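Local structure of thymidylate synthase thyX (Helicobacter pylori, 3N3Y) at residues Y65-K70 with R173-L178; G75-L80 with Y162-A167; K101-F106 with L114-E119. The protein probably catalyses the reductive methylation of dUMP to dTMP, with methylenetetrahydrofolate as methyl donor and NADPH and its bound FAD as the reducing system. All coordinates share one frame; numbering follows the deposited sequence.

Overall arrangement
Contacts 1 and 2 both pack a helix onto the four-stranded antiparallel sheet, and their centres lie 13 Å apart. Strands 64-73 and 163-171 are neighbours in that sheet, and Ile69 N reaches Leu166 O at 2.9 Å, probably as a hydrogen bond. The helix of contact 1 carries Arg173 to one FAD and Asn177 to a second, while that of contact 2 lays Glu79 over the uracil of dUMP; both ligand-bearing helices thus pack on this sheet. Contact 3 stands apart from the sites, its centre 20 Å from that of contact 2 and 31 Å from that of contact 1; still, Lys163 NZ probably bonds to Arg118 O, at 2.7 Å, tying residues 114-119 to the start of strand 163-171.

Contact 1 (Y65-K70 with R173-L178); sequences YNFEIK and RSLQNL. With FAD (flavin-adenine dinucleotide), chain K.
Leu175 meets Tyr65 and Phe67 with one methyl, CD2, which lies 4.0 Å from Tyr65 CD2 and 4.3 Å from Phe67 CZ. It approaches the phenylalanine ring at its edge, near the ring plane, and the tyrosine ring obliquely. Leucine, apolar and compact, suits a buried spot where its CD2 meets both rings. The two aromatics lie two residues apart on strand 64-73, so both side chains face helix 172-182: this is helix-on-sheet packing in the ThyX fold, with Phe67 also covered by Leu198 of helix 189-201. The same helix 172-182 carries Arg173 to FAD. Its CG stands anti to the backbone N (chi1 -177°), and the chain runs on extended. CB and CG lie near C2A of the adenine, CD 3.9 Å from N3A of FAD, and NE and CZ at the ribose C2B, which covers one guanidinium face. Arg173 NH1 donates to FAD O2P at 3.0 Å, almost straight at 176°, and Arg173 NH2 to FAD O1P at 3.1 Å; NH2 also lies 3.1 Å from FAD O3B. Two parallel N-H groups thus answer two oxygens of one phosphate, a fit particular to arginine; Glu61 forms a salt bridge with NH1 as well.

Contact 2 (G75-L80 with Y162-A167); sequences GALQEL and YKTHLA. With UMP (2'-deoxyuridine 5'-monophosphate), chain H.
Leu80 and Leu166 reach for each other tip to tip, although Leu166 holds an uncommon rotamer for a leucine, its CG between the backbone N and the carbonyl carbon (chi1 59°). From there its CD1 lies 3.9 Å from Leu80 CD2. One turn earlier on the helix, Leu77 CB faces Thr164 CG2 at 4.3 Å, so a threonine serves here through its methyl, and its beta-branch suits a strand. Leu77 and Leu80 stand three residues apart on helix 74-80, Thr164 and Leu166 two apart on strand 163-171, so each pair presents one side to the other: a helix laid on the antiparallel sheet of the ThyX fold. Val90 of strand 87-90 touches Leu77, Thr164 and Leu166, and Leu194 of helix 189-201 packs on Leu80. Glu79 leads to the nucleotide. Its extended chain passes over one face of the uracil, Glu79 CD 3.3 Å from N3 of dUMP, with Glu79 OE2 above C4 and 3.1 Å from the phosphate oxygen OP3 of dUMP. Arg74 and Arg94 of a neighbouring subunit bind this nucleotide, as do Arg82 and Arg182 of the same chain.

Contact 3 (K101-F106 with L114-E119); sequences KEVESF and LERARE
Arg116 meets the chain at Glu104 and Ser105 because its side chain runs out from the helix and then turns: CG lies anti to the carbonyl carbon (chi1 -75°), the next torsion is extended, and a bend at chi3 (56°) swings the guanidinium round to two backbone carbonyls. This is a two-pronged (bidentate) arginine-to-backbone contact, between the loop preceding helix 111-117, whose residues 101-106 form no regular helix or strand, and that helix. Arg116 NH2 donates to Glu104 O at 2.7 Å, very nearly straight, and Arg116 NH1 donates to Ser105 O at 2.8 Å, less straight. Both oxygens lie close to the guanidinium plane, whereas both donors sit well above the planes of the carbonyls they serve. Arginine suits the place because its two terminal nitrogens can each donate to one of two successive carbonyls in a segment with no regular structure. Glu104 O also lies over the centre of one face of the Phe106 ring, 4.0 Å above its plane. That ring is turned almost parallel to the guanidinium, the planes 10° apart, and Phe106 CE1 lies over one guanidinium face, offset toward the rim, 3.7 Å from Arg116 NH2. Beyond the arginine the same ring reaches the helix backbone, where the small side chain of Ala117 lets it come close. Val134 and Leu137 of helix 127-145 pack against Phe106 too, and Glu138 OE1 accepts a hydrogen bond from Phe106 N. Phe106 CD1 comes to 4.0 Å from Ala117 CB, and Phe106 CE1 to 3.8 Å from Ala117 CA.

Contact 1 (Y65-K70 with R173-L178)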
loop_
_atom_site.group_PDB
_atom_site.type_symbol
_atom_site.label_atom_id
_atom_site.label_comp_id
_atom_site.label_asym_id
_atom_site.label_seq_id
_atom_site.Cartn_x
_atom_site.Cartn_y
_atom_site.Cartn_z
ATOM N N TYR A 65 10.306 11.298 -5.896
ATOM C CA TYR A 65 10.292 12.755 -6.098
ATOM C C TYR A 65 9.618 13.495 -4.954
ATOM O O TYR A 65 8.491 13.176 -4.592
ATOM C CB TYR A 65 9.563 13.084 -7.382
ATOM C CG TYR A 65 10.151 12.390 -8.572
ATOM C CD1 TYR A 65 11.263 12.920 -9.236
ATOM C CD2 TYR A 65 9.614 11.203 -9.032
ATOM C CE1 TYR A 65 11.801 12.288 -10.341
ATOM C CE2 TYR A 65 10.149 10.556 -10.131
ATOM C CZ TYR A 65 11.246 11.097 -10.774
ATOM O OH TYR A 65 11.766 10.444 -11.860
ATOM N N ASN A 66 10.320 14.470 -4.388
ATOM C CA ASN A 66 9.755 15.369 -3.389
ATOM C C ASN A 66 9.335 16.715 -3.983
ATOM O O ASN A 66 10.177 17.522 -4.368
ATOM C CB ASN A 66 10.761 15.616 -2.273
ATOM C CG ASN A 66 11.403 14.340 -1.779
ATOM O OD1 ASN A 66 12.499 13.980 -2.207
ATOM N ND2 ASN A 66 10.717 13.640 -0.875
ATOM N N PHE A 67 8.032 16.963 -4.019
ATOM C CA PHE A 67 7.491 18.200 -4.563
ATOM C C PHE A 67 6.960 19.142 -3.507
ATOM O O PHE A 67 6.676 18.754 -2.374
ATOM C CB PHE A 67 6.327 17.927 -5.501
ATOM C CG PHE A 67 6.681 17.113 -6.704
ATOM C CD1 PHE A 67 7.171 17.722 -7.848
ATOM C CD2 PHE A 67 6.475 15.738 -6.713
ATOM C CE1 PHE A 67 7.463 16.984 -8.965
ATOM C CE2 PHE A 67 6.771 14.988 -7.834
ATOM C CZ PHE A 67 7.270 15.613 -8.964
ATOM N N GLU A 68 6.806 20.394 -3.915
ATOM C CA GLU A 68 6.065 21.360 -3.135
ATOM C C GLU A 68 4.949 21.880 -4.035
ATOM O O GLU A 68 5.191 22.205 -5.190
ATOM C CB GLU A 68 6.986 22.484 -2.676
ATOM C CG GLU A 68 6.427 23.330 -1.549
ATOM C CD GLU A 68 7.053 24.730 -1.508
ATOM O OE1 GLU A 68 8.294 24.843 -1.675
ATOM O OE2 GLU A 68 6.301 25.719 -1.318
ATOM N N ILE A 69 3.726 21.934 -3.514
ATOM C CA ILE A 69 2.586 22.426 -4.283
ATOM C C ILE A 69 1.908 23.568 -3.542
ATOM O O ILE A 69 1.489 23.405 -2.391
ATOM C CB ILE A 69 1.551 21.309 -4.556
ATOM C CG1 ILE A 69 2.238 20.101 -5.207
ATOM C CG2 ILE A 69 0.376 21.846 -5.401
ATOM C CD1 ILE A 69 1.407 18.813 -5.219
ATOM N N LYS A 70 1.825 24.728 -4.192
ATOM C CA LYS A 70 1.179 25.903 -3.597
ATOM C C LYS A 70 0.003 26.361 -4.450
ATOM O O LYS A 70 0.081 26.378 -5.674
ATOM C CB LYS A 70 2.163 27.066 -3.407
ATOM C CG LYS A 70 3.516 26.664 -2.849
ATOM C CD LYS A 70 4.135 27.765 -1.971
ATOM C CE LYS A 70 4.361 29.062 -2.744
ATOM N NZ LYS A 70 4.994 30.144 -1.922
ATOM N N ARG A 173 6.828 5.144 -10.586
ATOM C CA ARG A 173 5.761 4.280 -11.058
ATOM C C ARG A 173 4.379 4.824 -10.685
ATOM O O ARG A 173 3.436 4.776 -11.477
ATOM C CB ARG A 173 5.940 2.887 -10.486
ATOM C CG ARG A 173 4.912 1.876 -10.962
ATOM C CD ARG A 173 5.165 0.521 -10.302
ATOM N NE ARG A 173 4.413 -0.539 -10.955
ATOM C CZ ARG A 173 4.157 -1.728 -10.417
ATOM N NH1 ARG A 173 4.588 -2.012 -9.190
ATOM N NH2 ARG A 173 3.460 -2.630 -11.103
ATOM N N SER A 174 4.248 5.322 -9.465
ATOM C CA SER A 174 2.977 5.897 -9.042
ATOM C C SER A 174 2.749 7.217 -9.762
ATOM O O SER A 174 1.635 7.516 -10.183
ATOM C CB SER A 174 2.942 6.108 -7.531
ATOM O OG SER A 174 1.627 6.434 -7.124
ATOM N N LEU A 175 3.811 7.998 -9.915
ATOM C CA LEU A 175 3.713 9.258 -10.652
ATOM C C LEU A 175 3.224 9.031 -12.075
ATOM O O LEU A 175 2.425 9.816 -12.577
ATOM C CB LEU A 175 5.033 10.032 -10.655
ATOM C CG LEU A 175 5.003 11.410 -11.321
ATOM C CD1 LEU A 175 3.892 12.309 -10.750
ATOM C CD2 LEU A 175 6.349 12.081 -11.154
ATOM N N GLN A 176 3.667 7.950 -12.717
ATOM C CA GLN A 176 3.170 7.658 -14.066
ATOM C C GLN A 176 1.664 7.461 -14.059
ATOM O O GLN A 176 0.979 7.984 -14.924
ATOM C CB GLN A 176 3.824 6.417 -14.680
ATOM C CG GLN A 176 5.265 6.600 -15.093
ATOM C CD GLN A 176 5.805 5.372 -15.824
ATOM O OE1 GLN A 176 6.703 5.475 -16.662
ATOM N NE2 GLN A 176 5.248 4.209 -15.516
ATOM N N ASN A 177 1.173 6.659 -13.109
ATOM C CA ASN A 177 -0.255 6.409 -12.938
ATOM C C ASN A 177 -1.010 7.744 -12.760
ATOM O O ASN A 177 -1.922 8.050 -13.513
ATOM C CB ASN A 177 -0.492 5.444 -11.749
ATOM C CG ASN A 177 -1.987 5.069 -11.550
ATOM O OD1 ASN A 177 -2.661 4.592 -12.470
ATOM N ND2 ASN A 177 -2.493 5.290 -10.337
ATOM N N LEU A 178 -0.593 8.537 -11.776
ATOM C CA LEU A 178 -1.153 9.862 -11.541
ATOM C C LEU A 178 -1.261 10.694 -12.830
ATOM O O LEU A 178 -2.342 11.193 -13.158
ATOM C CB LEU A 178 -0.327 10.619 -10.494
ATOM C CG LEU A 178 -0.842 12.003 -10.073
ATOM C CD1 LEU A 178 -2.297 11.918 -9.651
ATOM C CD2 LEU A 178 -0.005 12.594 -8.934
HETATM P PA FAD K . 1.544 -5.703 -6.213
HETATM O O1A FAD K . 0.480 -6.609 -5.630
HETATM O O2A FAD K . 2.779 -5.578 -5.350
HETATM O O5B FAD K . 0.926 -4.250 -6.448
HETATM C C5B FAD K . -0.334 -4.117 -7.067
HETATM C C4B FAD K . -0.338 -2.771 -7.769
HETATM O O4B FAD K . -0.185 -1.755 -6.795
HETATM C C3B FAD K . 0.861 -2.643 -8.710
HETATM O O3B FAD K . 0.546 -3.060 -10.018
HETATM C C2B FAD K . 1.210 -1.173 -8.628
HETATM O O2B FAD K . 0.363 -0.447 -9.481
HETATM C C1B FAD K . 0.756 -0.797 -7.235
HETATM N N9A FAD K . 1.833 -0.683 -6.238
HETATM C C8A FAD K . 2.034 -1.481 -5.138
HETATM N N7A FAD K . 3.108 -1.007 -4.469
HETATM C C5A FAD K . 3.591 0.074 -5.134
HETATM C C6A FAD K . 4.667 0.928 -4.908
HETATM N N6A FAD K . 5.337 0.878 -3.759
HETATM N N1A FAD K . 4.902 1.963 -5.787
HETATM C C2A FAD K . 4.093 2.145 -6.885
HETATM N N3A FAD K . 3.041 1.293 -7.110
HETATM C C4A FAD K . 2.795 0.288 -6.245
HETATM N N1 FAD K . 11.092 -9.173 -9.471
HETATM C C2 FAD K . 12.459 -9.037 -9.324
HETATM O O2 FAD K . 12.923 -8.425 -8.379
HETATM N N3 FAD K . 13.322 -9.588 -10.245
HETATM C C4 FAD K . 12.835 -10.288 -11.323
HETATM O O4 FAD K . 13.629 -10.760 -12.125
HETATM C C4X FAD K . 11.459 -10.445 -11.491
HETATM N N5 FAD K . 10.966 -11.148 -12.578
HETATM C C5X FAD K . 9.597 -11.296 -12.709
HETATM C C6 FAD K . 9.091 -12.005 -13.790
HETATM C C7 FAD K . 7.723 -12.166 -13.947
HETATM C C7M FAD K . 7.195 -12.940 -15.122
HETATM C C8 FAD K . 6.847 -11.603 -13.013
HETATM C C8M FAD K . 5.365 -11.771 -13.187
HETATM C C9 FAD K . 7.341 -10.883 -11.927
HETATM C C9A FAD K . 8.718 -10.725 -11.771
HETATM N N10 FAD K . 9.220 -10.017 -10.691
HETATM C C10 FAD K . 10.588 -9.880 -10.552
HETATM C "C1'" FAD K . 8.309 -9.429 -9.640
HETATM C "C2'" FAD K . 7.656 -8.108 -10.026
HETATM O "O2'" FAD K . 8.650 -7.129 -10.265
HETATM C "C3'" FAD K . 6.704 -7.628 -8.922
HETATM O "O3'" FAD K . 7.393 -7.345 -7.723
HETATM C "C4'" FAD K . 5.573 -8.612 -8.633
HETATM O "O4'" FAD K . 5.089 -9.111 -9.851
HETATM C "C5'" FAD K . 4.397 -7.884 -8.017
HETATM O "O5'" FAD K . 3.828 -7.083 -9.047
HETATM P P FAD K . 2.989 -5.749 -8.701
HETATM O O1P FAD K . 2.317 -5.214 -9.947
HETATM O O2P FAD K . 3.915 -4.739 -8.083
HETATM O O3P FAD K . 1.834 -6.270 -7.702
#

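Contact 2 (G75-L80 with Y162-A167)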
loop_
_atom_site.group_PDB
_atom_site.type_symbol
_atom_site.label_atom_id
_atom_site.label_comp_id
_atom_site.label_asym_id
_atom_site.label_seq_id
_atom_site.Cartn_x
_atom_site.Cartn_y
_atom_site.Cartn_z
ATOM N N GLY A 75 -10.854 21.490 -3.158
ATOM C CA GLY A 75 -11.596 20.609 -4.034
ATOM C C GLY A 75 -10.667 19.673 -4.789
ATOM O O GLY A 75 -10.944 18.475 -4.911
ATOM N N ALA A 76 -9.553 20.210 -5.284
ATOM C CA ALA A 76 -8.570 19.389 -6.006
ATOM C C ALA A 76 -7.778 18.502 -5.046
ATOM O O ALA A 76 -7.359 17.403 -5.407
ATOM C CB ALA A 76 -7.623 20.260 -6.827
ATOM N N LEU A 77 -7.564 18.991 -3.827
ATOM C CA LEU A 77 -6.954 18.178 -2.782
ATOM C C LEU A 77 -7.782 16.908 -2.531
ATOM O O LEU A 77 -7.231 15.847 -2.307
ATOM C CB LEU A 77 -6.824 18.984 -1.487
ATOM C CG LEU A 77 -6.286 18.210 -0.285
ATOM C CD1 LEU A 77 -4.826 17.803 -0.563
ATOM C CD2 LEU A 77 -6.400 19.020 1.005
ATOM N N GLN A 78 -9.108 17.030 -2.566
ATOM C CA GLN A 78 -9.993 15.871 -2.385
ATOM C C GLN A 78 -9.626 14.772 -3.368
ATOM O O GLN A 78 -9.596 13.597 -3.011
ATOM C CB GLN A 78 -11.472 16.245 -2.609
ATOM C CG GLN A 78 -12.142 17.097 -1.539
ATOM C CD GLN A 78 -12.732 16.257 -0.409
ATOM O OE1 GLN A 78 -12.388 15.079 -0.234
ATOM N NE2 GLN A 78 -13.623 16.857 0.358
ATOM N N GLU A 79 -9.352 15.157 -4.613
ATOM C CA GLU A 79 -9.017 14.188 -5.655
ATOM C C GLU A 79 -7.568 13.695 -5.576
ATOM O O GLU A 79 -7.297 12.512 -5.766
ATOM C CB GLU A 79 -9.309 14.773 -7.036
ATOM C CG GLU A 79 -10.746 15.260 -7.188
ATOM C CD GLU A 79 -11.075 15.697 -8.613
ATOM O OE1 GLU A 79 -10.173 15.608 -9.479
ATOM O OE2 GLU A 79 -12.231 16.123 -8.868
ATOM N N LEU A 80 -6.630 14.593 -5.301
ATOM C CA LEU A 80 -5.231 14.188 -5.177
ATOM C C LEU A 80 -5.054 13.183 -4.028
ATOM O O LEU A 80 -4.368 12.179 -4.179
ATOM C CB LEU A 80 -4.336 15.409 -4.974
ATOM C CG LEU A 80 -2.830 15.183 -4.899
ATOM C CD1 LEU A 80 -2.328 14.570 -6.197
ATOM C CD2 LEU A 80 -2.123 16.509 -4.616
ATOM N N TYR A 162 -11.020 27.178 -1.633
ATOM C CA TYR A 162 -10.026 27.685 -0.704
ATOM C C TYR A 162 -8.650 27.056 -0.968
ATOM O O TYR A 162 -8.533 25.848 -1.153
ATOM C CB TYR A 162 -10.443 27.397 0.724
ATOM C CG TYR A 162 -9.730 28.276 1.712
ATOM C CD1 TYR A 162 -8.538 27.878 2.302
ATOM C CD2 TYR A 162 -10.244 29.526 2.044
ATOM C CE1 TYR A 162 -7.880 28.706 3.207
ATOM C CE2 TYR A 162 -9.595 30.353 2.941
ATOM C CZ TYR A 162 -8.420 29.943 3.517
ATOM O OH TYR A 162 -7.801 30.779 4.414
ATOM N N LYS A 163 -7.615 27.884 -0.971
ATOM C CA LYS A 163 -6.272 27.408 -1.275
ATOM C C LYS A 163 -5.604 26.595 -0.170
ATOM O O LYS A 163 -5.715 26.894 1.011
ATOM C CB LYS A 163 -5.358 28.555 -1.705
ATOM C CG LYS A 163 -5.514 28.942 -3.158
ATOM C CD LYS A 163 -4.643 30.128 -3.462
ATOM C CE LYS A 163 -4.867 30.626 -4.868
ATOM N NZ LYS A 163 -3.926 31.748 -5.133
ATOM N N THR A 164 -4.906 25.557 -0.587
ATOM C CA THR A 164 -4.096 24.776 0.324
ATOM C C THR A 164 -2.638 24.742 -0.170
ATOM O O THR A 164 -2.331 25.208 -1.272
ATOM C CB THR A 164 -4.671 23.338 0.480
ATOM O OG1 THR A 164 -4.006 22.666 1.561
ATOM C CG2 THR A 164 -4.505 22.549 -0.801
ATOM N N HIS A 165 -1.763 24.165 0.648
ATOM C CA HIS A 165 -0.326 24.101 0.397
ATOM C C HIS A 165 0.136 22.745 0.932
ATOM O O HIS A 165 -0.310 22.305 1.998
ATOM C CB HIS A 165 0.347 25.259 1.138
ATOM C CG HIS A 165 1.841 25.282 1.060
ATOM N ND1 HIS A 165 2.618 25.871 2.038
ATOM C CD2 HIS A 165 2.703 24.821 0.123
ATOM C CE1 HIS A 165 3.893 25.763 1.714
ATOM N NE2 HIS A 165 3.972 25.128 0.558
ATOM N N LEU A 166 0.985 22.052 0.182
ATOM C CA LEU A 166 1.443 20.750 0.638
ATOM C C LEU A 166 2.812 20.339 0.129
ATOM O O LEU A 166 3.279 20.802 -0.906
ATOM C CB LEU A 166 0.433 19.660 0.255
ATOM C CG LEU A 166 0.158 19.531 -1.241
ATOM C CD1 LEU A 166 -0.201 18.118 -1.596
ATOM C CD2 LEU A 166 -0.941 20.498 -1.675
ATOM N N ALA A 167 3.450 19.465 0.896
ATOM C CA ALA A 167 4.556 18.670 0.404
ATOM C C ALA A 167 3.969 17.345 -0.090
ATOM O O ALA A 167 3.161 16.695 0.592
ATOM C CB ALA A 167 5.586 18.447 1.496
HETATM N N1 UMP H . -12.931 11.783 -7.369
HETATM C C2 UMP H . -11.679 11.953 -7.922
HETATM N N3 UMP H . -11.553 12.493 -9.182
HETATM C C4 UMP H . -12.680 12.869 -9.888
HETATM C C5 UMP H . -13.943 12.695 -9.324
HETATM C C6 UMP H . -14.060 12.154 -8.051
HETATM O O2 UMP H . -10.684 11.618 -7.279
HETATM O O4 UMP H . -12.554 13.356 -11.009
HETATM C "C1'" UMP H . -13.012 11.224 -6.013
HETATM C "C2'" UMP H . -12.567 12.313 -5.029
HETATM C "C3'" UMP H . -13.642 12.330 -3.962
HETATM C "C4'" UMP H . -14.842 11.704 -4.654
HETATM O "O3'" UMP H . -13.260 11.536 -2.858
HETATM O "O4'" UMP H . -14.354 10.908 -5.722
HETATM C "C5'" UMP H . -15.792 12.774 -5.186
HETATM O "O5'" UMP H . -15.042 13.789 -5.827
HETATM P P UMP H . -15.757 15.035 -6.584
HETATM O OP1 UMP H . -16.681 15.688 -5.594
HETATM O OP2 UMP H . -16.505 14.571 -7.816
HETATM O OP3 UMP H . -14.695 15.973 -7.043
#

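Contact 3 (K101-F106 with L114-E119)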
loop_
_atom_site.group_PDB
_atom_site.type_symbol
_atom_site.label_atom_id
_atom_site.label_comp_id
_atom_site.label_asym_id
_atom_site.label_seq_id
_atom_site.Cartn_x
_atom_site.Cartn_y
_atom_site.Cartn_z
ATOM N N LYS A 101 -8.172 36.183 10.275
ATOM C CA LYS A 101 -8.493 37.117 11.339
ATOM C C LYS A 101 -7.917 38.492 11.026
ATOM O O LYS A 101 -8.490 39.521 11.380
ATOM C CB LYS A 101 -7.906 36.599 12.652
ATOM C CG LYS A 101 -8.154 37.486 13.847
ATOM C CD LYS A 101 -9.470 37.156 14.507
ATOM C CE LYS A 101 -9.565 37.866 15.845
ATOM N NZ LYS A 101 -8.354 37.577 16.666
ATOM N N GLU A 102 -6.790 38.495 10.325
ATOM C CA GLU A 102 -5.985 39.694 10.174
ATOM C C GLU A 102 -6.274 40.529 8.925
ATOM O O GLU A 102 -5.696 41.596 8.756
ATOM C CB GLU A 102 -4.498 39.310 10.222
ATOM C CG GLU A 102 -4.009 38.902 11.624
ATOM C CD GLU A 102 -3.470 37.466 11.707
ATOM O OE1 GLU A 102 -2.545 37.114 10.934
ATOM O OE2 GLU A 102 -3.959 36.696 12.568
ATOM N N VAL A 103 -7.162 40.066 8.053
ATOM C CA VAL A 103 -7.370 40.757 6.775
ATOM C C VAL A 103 -8.658 41.581 6.706
ATOM O O VAL A 103 -9.616 41.315 7.441
ATOM C CB VAL A 103 -7.343 39.773 5.591
ATOM C CG1 VAL A 103 -6.231 38.738 5.785
ATOM C CG2 VAL A 103 -8.691 39.098 5.440
ATOM N N GLU A 104 -8.668 42.575 5.814
ATOM C CA GLU A 104 -9.813 43.474 5.630
ATOM C C GLU A 104 -10.904 42.813 4.813
ATOM O O GLU A 104 -10.628 41.907 4.027
ATOM C CB GLU A 104 -9.406 44.774 4.914
ATOM C CG GLU A 104 -8.215 45.493 5.509
ATOM C CD GLU A 104 -8.262 45.534 7.024
ATOM O OE1 GLU A 104 -9.347 45.828 7.584
ATOM O OE2 GLU A 104 -7.209 45.267 7.654
ATOM N N SER A 105 -12.135 43.297 4.986
ATOM C CA SER A 105 -13.293 42.775 4.267
ATOM C C SER A 105 -13.040 42.696 2.768
ATOM O O SER A 105 -12.299 43.504 2.220
ATOM C CB SER A 105 -14.525 43.644 4.529
ATOM O OG SER A 105 -15.583 43.273 3.666
ATOM N N PHE A 106 -13.658 41.718 2.110
ATOM C CA PHE A 106 -13.567 41.593 0.652
ATOM C C PHE A 106 -14.805 42.178 -0.047
ATOM O O PHE A 106 -14.918 42.127 -1.273
ATOM C CB PHE A 106 -13.364 40.129 0.247
ATOM C CG PHE A 106 -12.120 39.500 0.830
ATOM C CD1 PHE A 106 -10.879 39.717 0.247
ATOM C CD2 PHE A 106 -12.192 38.698 1.960
ATOM C CE1 PHE A 106 -9.734 39.149 0.780
ATOM C CE2 PHE A 106 -11.050 38.129 2.499
ATOM C CZ PHE A 106 -9.819 38.358 1.905
ATOM N N LEU A 114 -11.502 41.602 -5.551
ATOM C CA LEU A 114 -11.469 40.334 -6.260
ATOM C C LEU A 114 -10.020 39.880 -6.407
ATOM O O LEU A 114 -9.723 38.697 -6.283
ATOM C CB LEU A 114 -12.130 40.465 -7.625
ATOM C CG LEU A 114 -13.341 39.623 -8.063
ATOM C CD1 LEU A 114 -14.281 39.255 -6.931
ATOM C CD2 LEU A 114 -14.115 40.342 -9.186
ATOM N N GLU A 115 -9.112 40.821 -6.652
ATOM C CA GLU A 115 -7.707 40.472 -6.743
ATOM C C GLU A 115 -7.200 40.043 -5.378
ATOM O O GLU A 115 -6.521 39.029 -5.259
ATOM C CB GLU A 115 -6.864 41.627 -7.287
ATOM C CG GLU A 115 -5.351 41.314 -7.374
ATOM C CD GLU A 115 -5.010 40.197 -8.384
ATOM O OE1 GLU A 115 -5.753 40.032 -9.386
ATOM O OE2 GLU A 115 -3.990 39.485 -8.177
ATOM N N ARG A 116 -7.541 40.807 -4.346
ATOM C CA ARG A 116 -7.144 40.465 -2.980
ATOM C C ARG A 116 -7.566 39.039 -2.569
ATOM O O ARG A 116 -6.817 38.325 -1.915
ATOM C CB ARG A 116 -7.721 41.469 -1.983
ATOM C CG ARG A 116 -7.027 42.824 -1.948
ATOM C CD ARG A 116 -7.635 43.687 -0.862
ATOM N NE ARG A 116 -7.576 43.027 0.438
ATOM C CZ ARG A 116 -8.617 42.867 1.255
ATOM N NH1 ARG A 116 -9.814 43.316 0.914
ATOM N NH2 ARG A 116 -8.465 42.251 2.418
ATOM N N ALA A 117 -8.777 38.646 -2.951
ATOM C CA ALA A 117 -9.332 37.360 -2.566
ATOM C C ALA A 117 -8.609 36.193 -3.231
ATOM O O ALA A 117 -8.656 35.073 -2.738
ATOM C CB ALA A 117 -10.810 37.312 -2.888
ATOM N N ARG A 118 -7.940 36.461 -4.347
ATOM C CA ARG A 118 -7.235 35.406 -5.064
ATOM C C ARG A 118 -6.045 34.891 -4.293
ATOM O O ARG A 118 -5.482 33.870 -4.649
ATOM C CB ARG A 118 -6.784 35.858 -6.440
ATOM C CG ARG A 118 -7.883 35.858 -7.465
ATOM C CD ARG A 118 -7.295 36.061 -8.851
ATOM N NE ARG A 118 -7.111 34.799 -9.559
ATOM C CZ ARG A 118 -6.965 34.694 -10.879
ATOM N NH1 ARG A 118 -6.975 35.782 -11.633
ATOM N NH2 ARG A 118 -6.810 33.502 -11.446
ATOM N N GLU A 119 -5.654 35.595 -3.241
ATOM C CA GLU A 119 -4.615 35.068 -2.371
ATOM C C GLU A 119 -5.114 33.829 -1.634
ATOM O O GLU A 119 -4.327 32.977 -1.251
ATOM C CB GLU A 119 -4.156 36.107 -1.345
ATOM C CG GLU A 119 -3.036 35.595 -0.438
ATOM C CD GLU A 119 -2.854 36.403 0.855
ATOM O OE1 GLU A 119 -3.382 37.538 0.959
ATOM O OE2 GLU A 119 -2.167 35.895 1.774
#